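Orf34 (Pseudomonas syringae pv. syringae, PDB 5KLP) acetylates serine and threonine residues of host proteins such as tubulin, and lysine too, with inositol hexakisphosphate as cofactor, impairing host microtubules and immunity. Local coordinates at residues 177-182 against 228-233; 219-224 against 248-253; 110-115 against 155-160; 138-143 against 212-217. The protein carries 10 engineered substitutions. All blocks are in the same frame, centred on the assembly; numbering follows the deposited sequence.

Contact 1: 177-182 against 228-233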
loop_
_atom_site.group_PDB
_atom_site.type_symbol
_atom_site.label_atom_id
_atom_site.label_comp_id
_atom_site.label_asym_id
_atom_site.label_seq_id
_atom_site.Cartn_x
_atom_site.Cartn_y
_atom_site.Cartn_z
ATOM N N ILE A 177 7.171 5.253 -9.166
ATOM C CA ILE A 177 7.111 4.229 -8.144
ATOM C C ILE A 177 7.577 4.860 -6.848
ATOM O O ILE A 177 8.720 5.307 -6.732
ATOM C CB ILE A 177 7.971 3.007 -8.485
ATOM C CG1 ILE A 177 7.523 2.404 -9.815
ATOM C CG2 ILE A 177 7.863 1.985 -7.375
ATOM C CD1 ILE A 177 8.351 1.225 -10.281
ATOM N N ILE A 178 6.679 4.910 -5.879
ATOM C CA ILE A 178 6.978 5.521 -4.601
ATOM C C ILE A 178 7.221 4.443 -3.553
ATOM O O ILE A 178 6.348 3.631 -3.233
ATOM C CB ILE A 178 5.859 6.461 -4.163
ATOM C CG1 ILE A 178 5.741 7.600 -5.185
ATOM C CG2 ILE A 178 6.136 7.017 -2.760
ATOM C CD1 ILE A 178 4.558 8.497 -4.962
ATOM N N GLU A 179 8.445 4.424 -3.046
ATOM C CA GLU A 179 8.865 3.403 -2.100
ATOM C C GLU A 179 8.662 3.908 -0.675
ATOM O O GLU A 179 9.319 4.852 -0.275
ATOM C CB GLU A 179 10.330 3.040 -2.345
ATOM C CG GLU A 179 10.955 2.143 -1.285
ATOM C CD GLU A 179 12.435 1.895 -1.534
ATOM O OE1 GLU A 179 12.744 1.132 -2.473
ATOM O OE2 GLU A 179 13.287 2.480 -0.805
ATOM N N THR A 180 7.780 3.289 0.106
ATOM C CA THR A 180 7.551 3.833 1.448
ATOM C C THR A 180 8.395 3.152 2.539
ATOM O O THR A 180 8.758 3.799 3.516
ATOM C CB THR A 180 6.057 3.743 1.863
ATOM O OG1 THR A 180 5.711 2.383 2.149
ATOM C CG2 THR A 180 5.140 4.262 0.756
ATOM N N GLN A 181 8.744 1.878 2.346
ATOM C CA GLN A 181 9.436 1.064 3.376
ATOM C C GLN A 181 8.645 0.942 4.670
ATOM O O GLN A 181 9.224 0.732 5.746
ATOM C CB GLN A 181 10.838 1.639 3.703
ATOM C CG GLN A 181 11.725 1.867 2.465
ATOM C CD GLN A 181 13.135 2.341 2.814
ATOM O OE1 GLN A 181 13.556 2.299 3.980
ATOM N NE2 GLN A 181 13.875 2.790 1.797
ATOM N N ALA A 182 7.322 1.072 4.591
ATOM C CA ALA A 182 6.521 0.944 5.801
ATOM C C ALA A 182 6.445 -0.528 6.247
ATOM O O ALA A 182 6.438 -0.815 7.440
ATOM C CB ALA A 182 5.116 1.529 5.585
ATOM N N ARG A 228 17.337 8.392 -1.882
ATOM C CA ARG A 228 17.061 7.878 -0.543
ATOM C C ARG A 228 16.380 6.499 -0.567
ATOM O O ARG A 228 16.183 5.877 0.471
ATOM C CB ARG A 228 16.174 8.871 0.228
ATOM C CG ARG A 228 16.844 10.205 0.529
ATOM C CD ARG A 228 15.817 11.261 0.956
ATOM N NE ARG A 228 16.416 12.589 1.033
ATOM C CZ ARG A 228 15.788 13.728 0.752
ATOM N NH1 ARG A 228 14.517 13.720 0.372
ATOM N NH2 ARG A 228 16.435 14.883 0.858
ATOM N N THR A 229 16.024 6.036 -1.754
ATOM C CA THR A 229 15.343 4.751 -1.915
ATOM C C THR A 229 16.360 3.664 -2.209
ATOM O O THR A 229 17.506 3.953 -2.572
ATOM C CB THR A 229 14.311 4.782 -3.064
ATOM O OG1 THR A 229 14.996 4.969 -4.306
ATOM C CG2 THR A 229 13.300 5.923 -2.869
ATOM N N THR A 230 15.937 2.412 -2.066
ATOM C CA THR A 230 16.802 1.288 -2.393
ATOM C C THR A 230 17.206 1.332 -3.858
ATOM O O THR A 230 18.307 0.924 -4.214
ATOM C CB THR A 230 16.115 -0.059 -2.093
ATOM O OG1 THR A 230 14.942 -0.186 -2.908
ATOM C CG2 THR A 230 15.737 -0.139 -0.606
ATOM N N LEU A 231 16.315 1.833 -4.704
ATOM C CA LEU A 231 16.622 2.018 -6.118
ATOM C C LEU A 231 17.745 3.044 -6.281
ATOM O O LEU A 231 18.709 2.831 -7.031
ATOM C CB LEU A 231 15.370 2.452 -6.890
ATOM C CG LEU A 231 15.660 2.811 -8.354
ATOM C CD1 LEU A 231 16.124 1.596 -9.135
ATOM C CD2 LEU A 231 14.446 3.438 -9.019
ATOM N N GLY A 232 17.618 4.153 -5.565
ATOM C CA GLY A 232 18.611 5.211 -5.620
ATOM C C GLY A 232 19.979 4.746 -5.170
ATOM O O GLY A 232 20.999 5.116 -5.771
ATOM N N ALA A 233 20.004 3.941 -4.110
ATOM C CA ALA A 233 21.249 3.380 -3.606
ATOM C C ALA A 233 21.906 2.534 -4.680
ATOM O O ALA A 233 23.104 2.646 -4.930
ATOM C CB ALA A 233 20.996 2.544 -2.366
#

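Contact 2: 219-224 against 248-253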
loop_
_atom_site.group_PDB
_atom_site.type_symbol
_atom_site.label_atom_id
_atom_site.label_comp_id
_atom_site.label_asym_id
_atom_site.label_seq_id
_atom_site.Cartn_x
_atom_site.Cartn_y
_atom_site.Cartn_z
ATOM N N LEU A 219 8.212 14.553 -11.223
ATOM C CA LEU A 219 7.819 14.143 -9.871
ATOM C C LEU A 219 8.516 15.019 -8.831
ATOM O O LEU A 219 9.751 15.104 -8.797
ATOM C CB LEU A 219 8.158 12.672 -9.630
ATOM C CG LEU A 219 7.890 12.154 -8.205
ATOM C CD1 LEU A 219 6.395 12.162 -7.880
ATOM C CD2 LEU A 219 8.499 10.763 -7.975
ATOM N N SER A 220 7.733 15.679 -7.989
ATOM C CA SER A 220 8.311 16.591 -7.015
ATOM C C SER A 220 9.269 15.852 -6.068
ATOM O O SER A 220 9.042 14.685 -5.720
ATOM C CB SER A 220 7.207 17.308 -6.230
ATOM O OG SER A 220 7.752 18.078 -5.174
ATOM N N THR A 221 10.358 16.541 -5.725
ATOM C CA THR A 221 11.418 16.098 -4.802
ATOM C C THR A 221 12.317 15.000 -5.370
ATOM O O THR A 221 13.282 14.596 -4.717
ATOM C CB THR A 221 10.861 15.577 -3.441
ATOM O OG1 THR A 221 10.325 14.256 -3.606
ATOM C CG2 THR A 221 9.794 16.513 -2.864
ATOM N N GLU A 222 12.035 14.545 -6.585
ATOM C CA GLU A 222 12.725 13.365 -7.096
ATOM C C GLU A 222 14.234 13.532 -7.121
ATOM O O GLU A 222 14.964 12.587 -6.821
ATOM C CB GLU A 222 12.232 12.987 -8.493
ATOM C CG GLU A 222 12.870 11.694 -8.991
ATOM C CD GLU A 222 12.371 11.262 -10.353
ATOM O OE1 GLU A 222 11.703 12.072 -11.034
ATOM O OE2 GLU A 222 12.636 10.101 -10.734
ATOM N N SER A 223 14.693 14.739 -7.439
ATOM C CA SER A 223 16.123 15.025 -7.519
ATOM C C SER A 223 16.894 14.693 -6.231
ATOM O O SER A 223 18.082 14.391 -6.296
ATOM C CB SER A 223 16.337 16.500 -7.878
ATOM O OG SER A 223 15.729 17.350 -6.920
ATOM N N GLU A 224 16.242 14.761 -5.070
ATOM C CA GLU A 224 16.866 14.321 -3.808
ATOM C C GLU A 224 16.269 13.008 -3.274
ATOM O O GLU A 224 16.962 12.213 -2.636
ATOM C CB GLU A 224 16.770 15.404 -2.732
ATOM C CG GLU A 224 15.368 15.908 -2.484
ATOM C CD GLU A 224 15.197 17.352 -2.899
ATOM O OE1 GLU A 224 16.158 17.930 -3.456
ATOM O OE2 GLU A 224 14.099 17.907 -2.676
ATOM N N HIS A 248 9.768 7.438 -12.771
ATOM C CA HIS A 248 10.201 8.175 -11.597
ATOM C C HIS A 248 10.143 7.319 -10.340
ATOM O O HIS A 248 9.416 6.316 -10.267
ATOM C CB HIS A 248 9.350 9.433 -11.399
ATOM C CG HIS A 248 9.225 10.269 -12.629
ATOM N ND1 HIS A 248 10.167 11.206 -12.988
ATOM C CD2 HIS A 248 8.275 10.299 -13.593
ATOM C CE1 HIS A 248 9.798 11.787 -14.116
ATOM N NE2 HIS A 248 8.651 11.256 -14.501
ATOM N N ALA A 249 10.897 7.745 -9.339
ATOM C CA ALA A 249 10.857 7.097 -8.045
ATOM C C ALA A 249 11.186 8.087 -6.936
ATOM O O ALA A 249 11.985 9.008 -7.119
ATOM C CB ALA A 249 11.824 5.913 -8.023
ATOM N N ALA A 250 10.581 7.880 -5.775
ATOM C CA ALA A 250 10.863 8.709 -4.614
ATOM C C ALA A 250 10.543 7.947 -3.348
ATOM O O ALA A 250 9.860 6.913 -3.373
ATOM C CB ALA A 250 10.068 10.009 -4.662
ATOM N N PHE A 251 11.059 8.456 -2.241
ATOM C CA PHE A 251 10.782 7.876 -0.942
ATOM C C PHE A 251 9.465 8.413 -0.422
ATOM O O PHE A 251 9.174 9.608 -0.570
ATOM C CB PHE A 251 11.921 8.173 0.029
ATOM C CG PHE A 251 11.684 7.635 1.399
ATOM C CD1 PHE A 251 11.628 6.272 1.613
ATOM C CD2 PHE A 251 11.533 8.492 2.477
ATOM C CE1 PHE A 251 11.418 5.772 2.881
ATOM C CE2 PHE A 251 11.321 7.993 3.754
ATOM C CZ PHE A 251 11.259 6.634 3.949
ATOM N N GLY A 252 8.670 7.526 0.171
ATOM C CA GLY A 252 7.315 7.848 0.595
ATOM C C GLY A 252 7.159 9.109 1.437
ATOM O O GLY A 252 6.308 9.945 1.138
ATOM N N ALA A 253 7.981 9.255 2.476
ATOM C CA ALA A 253 7.858 10.392 3.389
ATOM C C ALA A 253 8.083 11.733 2.699
ATOM O O ALA A 253 7.593 12.757 3.172
ATOM C CB ALA A 253 8.824 10.249 4.554
#

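Contact 3: 110-115 against 155-160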
loop_
_atom_site.group_PDB
_atom_site.type_symbol
_atom_site.label_atom_id
_atom_site.label_comp_id
_atom_site.label_asym_id
_atom_site.label_seq_id
_atom_site.Cartn_x
_atom_site.Cartn_y
_atom_site.Cartn_z
ATOM N N PHE A 110 -2.479 -5.318 -7.226
ATOM C CA PHE A 110 -2.116 -6.479 -8.021
ATOM C C PHE A 110 -0.820 -7.058 -7.491
ATOM O O PHE A 110 -0.004 -6.337 -6.921
ATOM C CB PHE A 110 -1.993 -6.111 -9.510
ATOM C CG PHE A 110 -1.018 -4.997 -9.784
ATOM C CD1 PHE A 110 0.324 -5.263 -9.995
ATOM C CD2 PHE A 110 -1.451 -3.681 -9.825
ATOM C CE1 PHE A 110 1.234 -4.217 -10.254
ATOM C CE2 PHE A 110 -0.552 -2.629 -10.074
ATOM C CZ PHE A 110 0.788 -2.904 -10.289
ATOM N N PRO A 111 -0.635 -8.368 -7.665
ATOM C CA PRO A 111 0.610 -9.004 -7.244
ATOM C C PRO A 111 1.692 -8.771 -8.292
ATOM O O PRO A 111 1.368 -8.317 -9.396
ATOM C CB PRO A 111 0.222 -10.477 -7.156
ATOM C CG PRO A 111 -0.805 -10.625 -8.267
ATOM C CD PRO A 111 -1.587 -9.341 -8.233
ATOM N N GLN A 112 2.944 -9.057 -7.950
ATOM C CA GLN A 112 4.029 -9.003 -8.921
ATOM C C GLN A 112 4.087 -10.293 -9.725
ATOM O O GLN A 112 3.632 -11.336 -9.261
ATOM C CB GLN A 112 5.369 -8.772 -8.235
ATOM C CG GLN A 112 5.374 -7.569 -7.317
ATOM C CD GLN A 112 5.164 -6.264 -8.060
ATOM O OE1 GLN A 112 5.649 -6.081 -9.172
ATOM N NE2 GLN A 112 4.417 -5.357 -7.451
ATOM N N THR A 113 4.672 -10.227 -10.916
ATOM C CA THR A 113 4.796 -11.411 -11.764
ATOM C C THR A 113 6.267 -11.751 -12.055
ATOM O O THR A 113 7.090 -10.871 -12.290
ATOM C CB THR A 113 4.037 -11.194 -13.077
ATOM O OG1 THR A 113 2.659 -10.913 -12.791
ATOM C CG2 THR A 113 4.154 -12.413 -13.989
ATOM N N CYS A 114 6.601 -13.030 -12.013
ATOM C CA CYS A 114 7.910 -13.496 -12.427
ATOM C C CYS A 114 7.991 -13.528 -13.954
ATOM O O CYS A 114 7.213 -14.211 -14.598
ATOM C CB CYS A 114 8.168 -14.883 -11.838
ATOM S SG CYS A 114 9.693 -15.637 -12.394
ATOM N N PRO A 115 8.931 -12.775 -14.537
ATOM C CA PRO A 115 9.119 -12.630 -15.986
ATOM C C PRO A 115 9.378 -13.954 -16.693
ATOM O O PRO A 115 8.941 -14.142 -17.830
ATOM C CB PRO A 115 10.354 -11.726 -16.094
ATOM C CG PRO A 115 10.416 -11.008 -14.803
ATOM C CD PRO A 115 9.892 -11.964 -13.774
ATOM N N LEU A 155 12.883 -5.625 -7.981
ATOM C CA LEU A 155 13.298 -4.731 -9.055
ATOM C C LEU A 155 12.964 -5.321 -10.419
ATOM O O LEU A 155 12.450 -4.624 -11.283
ATOM C CB LEU A 155 14.794 -4.436 -8.974
ATOM C CG LEU A 155 15.360 -3.632 -10.151
ATOM C CD1 LEU A 155 14.697 -2.266 -10.224
ATOM C CD2 LEU A 155 16.863 -3.488 -10.015
ATOM N N GLN A 156 13.264 -6.608 -10.603
ATOM C CA GLN A 156 12.971 -7.288 -11.865
ATOM C C GLN A 156 11.454 -7.320 -12.141
ATOM O O GLN A 156 11.006 -7.147 -13.281
ATOM C CB GLN A 156 13.550 -8.718 -11.825
ATOM C CG GLN A 156 13.135 -9.629 -12.969
ATOM C CD GLN A 156 13.218 -11.121 -12.603
ATOM O OE1 GLN A 156 12.877 -11.525 -11.484
ATOM N NE2 GLN A 156 13.674 -11.936 -13.549
ATOM N N ARG A 157 10.671 -7.500 -11.081
ATOM C CA ARG A 157 9.214 -7.541 -11.192
ATOM C C ARG A 157 8.639 -6.156 -11.540
ATOM O O ARG A 157 7.717 -6.045 -12.359
ATOM C CB ARG A 157 8.596 -8.070 -9.891
ATOM C CG ARG A 157 8.975 -9.521 -9.555
ATOM C CD ARG A 157 8.731 -9.807 -8.072
ATOM N NE ARG A 157 9.389 -11.029 -7.633
ATOM C CZ ARG A 157 9.654 -11.320 -6.363
ATOM N NH1 ARG A 157 9.322 -10.468 -5.388
ATOM N NH2 ARG A 157 10.253 -12.464 -6.074
ATOM N N HIS A 158 9.164 -5.107 -10.906
ATOM C CA HIS A 158 8.756 -3.729 -11.239
ATOM C C HIS A 158 9.133 -3.369 -12.684
ATOM O O HIS A 158 8.357 -2.736 -13.399
ATOM C CB HIS A 158 9.380 -2.718 -10.270
ATOM C CG HIS A 158 8.675 -2.634 -8.949
ATOM N ND1 HIS A 158 7.325 -2.388 -8.842
ATOM C CD2 HIS A 158 9.137 -2.752 -7.681
ATOM C CE1 HIS A 158 6.984 -2.359 -7.566
ATOM N NE2 HIS A 158 8.065 -2.571 -6.842
ATOM N N ASN A 159 10.324 -3.776 -13.111
ATOM C CA ASN A 159 10.744 -3.552 -14.495
ATOM C C ASN A 159 9.825 -4.244 -15.498
ATOM O O ASN A 159 9.574 -3.713 -16.586
ATOM C CB ASN A 159 12.199 -4.003 -14.698
ATOM C CG ASN A 159 13.194 -2.906 -14.320
ATOM O OD1 ASN A 159 12.908 -1.721 -14.495
ATOM N ND2 ASN A 159 14.351 -3.295 -13.789
ATOM N N LEU A 160 9.332 -5.431 -15.149
ATOM C CA LEU A 160 8.380 -6.110 -16.022
ATOM C C LEU A 160 7.119 -5.248 -16.201
ATOM O O LEU A 160 6.649 -5.047 -17.315
ATOM C CB LEU A 160 8.027 -7.503 -15.474
ATOM C CG LEU A 160 7.042 -8.341 -16.298
ATOM C CD1 LEU A 160 7.605 -8.614 -17.711
ATOM C CD2 LEU A 160 6.713 -9.659 -15.598
HETATM O O HOH W 1 5.040 -3.671 -10.320
HETATM O O HOH W 2 5.434 -7.740 -12.127
#

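Contact 4: 138-143 against 212-217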
loop_
_atom_site.group_PDB
_atom_site.type_symbol
_atom_site.label_atom_id
_atom_site.label_comp_id
_atom_site.label_asym_id
_atom_site.label_seq_id
_atom_site.Cartn_x
_atom_site.Cartn_y
_atom_site.Cartn_z
ATOM N N THR A 138 -1.581 8.850 -16.223
ATOM C CA THR A 138 -0.487 8.984 -15.271
ATOM C C THR A 138 -0.727 7.953 -14.186
ATOM O O THR A 138 -1.875 7.629 -13.882
ATOM C CB THR A 138 -0.384 10.391 -14.669
ATOM O OG1 THR A 138 -1.635 10.742 -14.068
ATOM C CG2 THR A 138 -0.033 11.426 -15.754
ATOM N N ILE A 139 0.357 7.403 -13.645
ATOM C CA ILE A 139 0.270 6.252 -12.752
ATOM C C ILE A 139 1.262 6.396 -11.610
ATOM O O ILE A 139 2.448 6.603 -11.823
ATOM C CB ILE A 139 0.531 4.916 -13.496
ATOM C CG1 ILE A 139 -0.483 4.713 -14.629
ATOM C CG2 ILE A 139 0.468 3.732 -12.528
ATOM C CD1 ILE A 139 -0.157 3.561 -15.563
ATOM N N ILE A 140 0.747 6.310 -10.397
ATOM C CA ILE A 140 1.561 6.314 -9.192
ATOM C C ILE A 140 1.494 4.935 -8.563
ATOM O O ILE A 140 0.441 4.518 -8.118
ATOM C CB ILE A 140 1.055 7.333 -8.183
ATOM C CG1 ILE A 140 1.100 8.741 -8.775
ATOM C CG2 ILE A 140 1.853 7.250 -6.872
ATOM C CD1 ILE A 140 0.334 9.730 -7.943
ATOM N N ILE A 141 2.606 4.227 -8.533
ATOM C CA ILE A 141 2.639 2.928 -7.875
ATOM C C ILE A 141 3.250 3.081 -6.501
ATOM O O ILE A 141 4.395 3.522 -6.372
ATOM C CB ILE A 141 3.437 1.912 -8.685
ATOM C CG1 ILE A 141 2.777 1.679 -10.046
ATOM C CG2 ILE A 141 3.577 0.586 -7.910
ATOM C CD1 ILE A 141 3.671 0.959 -11.024
ATOM N N THR A 142 2.491 2.749 -5.465
ATOM C CA THR A 142 3.029 2.827 -4.103
ATOM C C THR A 142 3.522 1.449 -3.700
ATOM O O THR A 142 2.749 0.478 -3.645
ATOM C CB THR A 142 1.987 3.313 -3.072
ATOM O OG1 THR A 142 0.885 2.392 -3.056
ATOM C CG2 THR A 142 1.467 4.696 -3.422
ATOM N N GLU A 143 4.820 1.383 -3.445
ATOM C CA GLU A 143 5.514 0.183 -2.996
ATOM C C GLU A 143 5.655 0.259 -1.479
ATOM O O GLU A 143 6.436 1.061 -0.976
ATOM C CB GLU A 143 6.899 0.098 -3.664
ATOM C CG GLU A 143 7.841 -0.947 -3.067
ATOM C CD GLU A 143 7.267 -2.357 -3.147
ATOM O OE1 GLU A 143 6.750 -2.854 -2.113
ATOM O OE2 GLU A 143 7.342 -2.958 -4.252
ATOM N N HIS A 212 -0.845 15.638 -11.908
ATOM C CA HIS A 212 -0.641 16.812 -12.757
ATOM C C HIS A 212 0.830 16.985 -13.124
ATOM O O HIS A 212 1.156 17.284 -14.275
ATOM C CB HIS A 212 -1.174 18.090 -12.088
ATOM C CG HIS A 212 -2.667 18.134 -11.982
ATOM N ND1 HIS A 212 -3.326 18.802 -10.973
ATOM C CD2 HIS A 212 -3.631 17.590 -12.763
ATOM C CE1 HIS A 212 -4.632 18.663 -11.133
ATOM N NE2 HIS A 212 -4.843 17.933 -12.213
ATOM N N GLY A 213 1.719 16.799 -12.156
ATOM C CA GLY A 213 3.139 16.884 -12.444
ATOM C C GLY A 213 3.552 15.815 -13.437
ATOM O O GLY A 213 4.276 16.090 -14.393
ATOM N N LEU A 214 3.051 14.599 -13.228
ATOM C CA LEU A 214 3.374 13.459 -14.086
ATOM C C LEU A 214 2.901 13.658 -15.520
ATOM O O LEU A 214 3.503 13.127 -16.446
ATOM C CB LEU A 214 2.791 12.168 -13.493
ATOM C CG LEU A 214 3.499 11.658 -12.224
ATOM C CD1 LEU A 214 2.766 10.458 -11.635
ATOM C CD2 LEU A 214 4.945 11.262 -12.530
ATOM N N GLN A 215 1.829 14.420 -15.711
ATOM C CA GLN A 215 1.424 14.797 -17.065
ATOM C C GLN A 215 2.534 15.576 -17.765
ATOM O O GLN A 215 2.603 15.608 -18.990
ATOM C CB GLN A 215 0.143 15.636 -17.056
ATOM C CG GLN A 215 -1.128 14.814 -16.929
ATOM C CD GLN A 215 -2.385 15.649 -17.113
ATOM O OE1 GLN A 215 -2.779 16.413 -16.231
ATOM N NE2 GLN A 215 -3.025 15.497 -18.264
ATOM N N HIS A 216 3.390 16.225 -16.986
ATOM C CA HIS A 216 4.505 16.973 -17.559
ATOM C C HIS A 216 5.826 16.266 -17.348
ATOM O O HIS A 216 6.871 16.877 -17.446
ATOM C CB HIS A 216 4.568 18.386 -16.968
ATOM C CG HIS A 216 3.404 19.244 -17.346
ATOM N ND1 HIS A 216 2.261 19.334 -16.580
ATOM C CD2 HIS A 216 3.213 20.066 -18.406
ATOM C CE1 HIS A 216 1.410 20.161 -17.160
ATOM N NE2 HIS A 216 1.965 20.622 -18.267
ATOM N N GLY A 217 5.771 14.974 -17.051
ATOM C CA GLY A 217 6.973 14.175 -16.952
ATOM C C GLY A 217 7.820 14.489 -15.739
ATOM O O GLY A 217 9.032 14.297 -15.770
#

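Contact 1: 177-182 against 228-233
Glu179, at the end of strand 175-179, holds Thr230 with both oxygens of its carboxylate, and the two side chains stand roughly perpendicular. OE1 of Glu179 accepts from OG1 of Thr230 at 2.6 Å, the hydroxyl lying on the syn side and 17° out of the carboxylate plane. OE2 of Glu179 takes the backbone N of Thr230 at 2.9 Å through its syn lone pair; the N-H...O angle of 161° makes this a nearly straight bond. The same N makes a weak second bond to OE1 of Glu179. OE2 of Glu179 also accepts from NE2 of Gln181 at 2.7 Å, on the anti side but tilted well out of the carboxylate plane, and the carboxylate is thus gripped from two directions. Glu179 reaches this far because its CG stands anti to the backbone N (chi1 171°) and the chain stays extended. Two backbone amides of the loop after strand 138-143 complete the first shell: Ile147 N bonds to OE1 of Glu179, and Val148 N to OG1 of Thr230.

The donors of Thr230 belong to a capped helix N-terminus. Thr229 occupies the N-cap of helix 230-238, and its OG1 accepts from N of Gly232 at 3.0 Å while also bonding to Arg226 O. Because OE2 of Glu179 bonds to N of Thr230, the first helical residue, the helix dipole would probably stabilise the negative group. CA of Thr229 lies 3.3 Å from the same OE2.

Farther out, Thr180 forms an ST turn with N of Ala182, and its OG1 meets the hydroxyl of Tyr196. The side chain of Glu179 lies about 5 Å from that of the active-site Glu143.

Contact 2: 219-224 against 248-253
The imidazole of His248 has the backbone N of Leu219 over one face, 4.2 Å above its plane and offset toward the rim, and the carboxylate of Glu222 at its edge. Ring and carboxylate planes are turned 66° apart. ND1 of His248 donates to OE1 of Glu222 at 2.6 Å, on the syn side of that oxygen, with an N-H...O angle of 147° that shows some bending. The other oxygen is used differently: OE2 of Glu222 accepts from the backbone N of Ala249 at 3.2 Å, with the donor above the carboxylate plane, 61° out of it.

Beside this polar pair runs an apolar one. CD2 of Leu219 lies 3.7 Å from CB of Ala250 and 3.8 Å from CB of His248, and the side chains of Leu219 and His248 run antiparallel alongside each other. Leu219 also begins a type II beta turn that ends at Glu222, closed by Glu222 N to Leu219 O at 3.2 Å. The turn brings both residues onto the edge strand 248-251 of the six-stranded mixed sheet, with Glu222 opening the short helix 222-225. The side chain of Glu222 is extended, which carries the carboxylate back to the start of the strand.

Each oxygen of Glu222 therefore has a donor from the strand, and OE2 has a further salt bridge with Arg226. NE2 of His248 bonds to the carbonyl O of Ser173, so both ring nitrogens appear to act as donors, an arrangement consistent with a positively charged imidazole paired with Glu222.

Contact 3: 110-115 against 155-160
Gln156 meets the loop after strand 105-110 at Pro115, its CG 3.6 Å from CG of the proline ring. The amide of Gln156 continues along that ring, its CD being equally near CG and CD of Pro115, because the chain is extended beyond CG.

Arg157, the next residue of helix 153-167, lies crosswise to Gln112, with its CD 3.5 Å from CB of Gln112. Its CG also approaches the carbonyl O of Thr113 at 3.6 Å. Here the aliphatic part of the arginine does the packing, while NH1 bonds to Gln154 and to a citrate probably taken up from the crystallisation liquor. The backbone of Arg157 joins the loop through one water, which accepts from Thr113 N at 2.9 Å and donates to Arg157 O.

His158 faces Gln112 across a second water. This water donates to OE1 of Gln112 at 2.7 Å and bonds to ND1 of His158 at 3.0 Å, while its oxygen lies in plane at the edge of the Phe110 ring. Gln112 bends at CG-CB (chi2 -64°), which turns its amide toward the helix, and amide and imidazole planes stand 58° apart.

One turn after Arg157, Leu160 pushes CD2 into the loop, 3.5 Å from Thr113 O and 3.8 Å from CA of Pro115.

The NE2 of His158 bonds to the active-site Glu143, and Gln112 NE2 makes a weak bond to the carbonyl O of the active-site His123. The loop and helix thus form second-shell structure beside the catalytic His-Glu-Cys residues of the YopJ acetyltransferase, whose fold resembles that of clan CA cysteine proteases.

Contact 4: 138-143 against 212-217
Strand 138-143, an inner strand of the six-stranded mixed sheet, receives the C-terminal end of helix 204-215, which closes in a Schellman motif; Thr138 and Ile140 meet Leu214 there. The motif is defined by Thr218 N to Gly213 O and by Gly217 N to Leu214 O, the latter 3.0 Å, with Gly217 in the left-handed backbone region (phi 71°) as the C-prime residue. The helix ends there and the chain leads on to helix 222-225.

Packing is apolar across the interface. The methyl CG2 of Thr138 lies 3.7 Å from CB of Leu214, and it also approaches the backbone N of Gln215 at 3.5 Å. CG of Gln215 touches the same methyl at 3.7 Å, so one methyl group sits in a notch formed by two consecutive helix residues. Thr138 and Leu214 cross at a slant rather than running alongside.

The other branch of Thr138 is polar. OG1 lies between the backbone N and the carbonyl carbon (chi1 56°) and bonds to ND1 of His211 in the helix, with a second partner in NE2 of His132. The threonine is therefore held by its hydroxyl while its methyl does the packing.

Leu214 then reaches along the strand. Its CG is anti to the carbonyl carbon and chi2 is 174°, which extends CD1 toward the sheet, 3.9 Å from the carbonyl O of Ile139. Ile140, which also touches Phe207 and Ile210 of the helix, meets this branch obliquely with the middle of its own side chain: CG1 of Ile140 stands 3.7 Å from CD1 of Leu214.

How the contacts relate
Contacts 1, 2 and 4 share three neighbouring strands of one sheet. Ile178 N to Ile141 O, 2.7 Å, ties contact 1 to contact 4, and Ile177 N to His248 O, also 2.7 Å, ties it to contact 2. Contacts 2 and 4 meet where CD2 of His248 packs 3.6 Å from CD2 of Leu214. Contact 3 joins contact 4 at Glu143, the active-site residue at the end of strand 138-143. Contact 1 touches contact 3 more loosely, CD1 of Ile177 being 4.0 Å from ND1 of His158, whereas contacts 2 and 3 stay about 9 Å apart at their nearest atoms. Toward the cofactor, the side chain of Ile140 in contact 4 is about 8 Å from that of Ala200, which binds inositol hexakisphosphate.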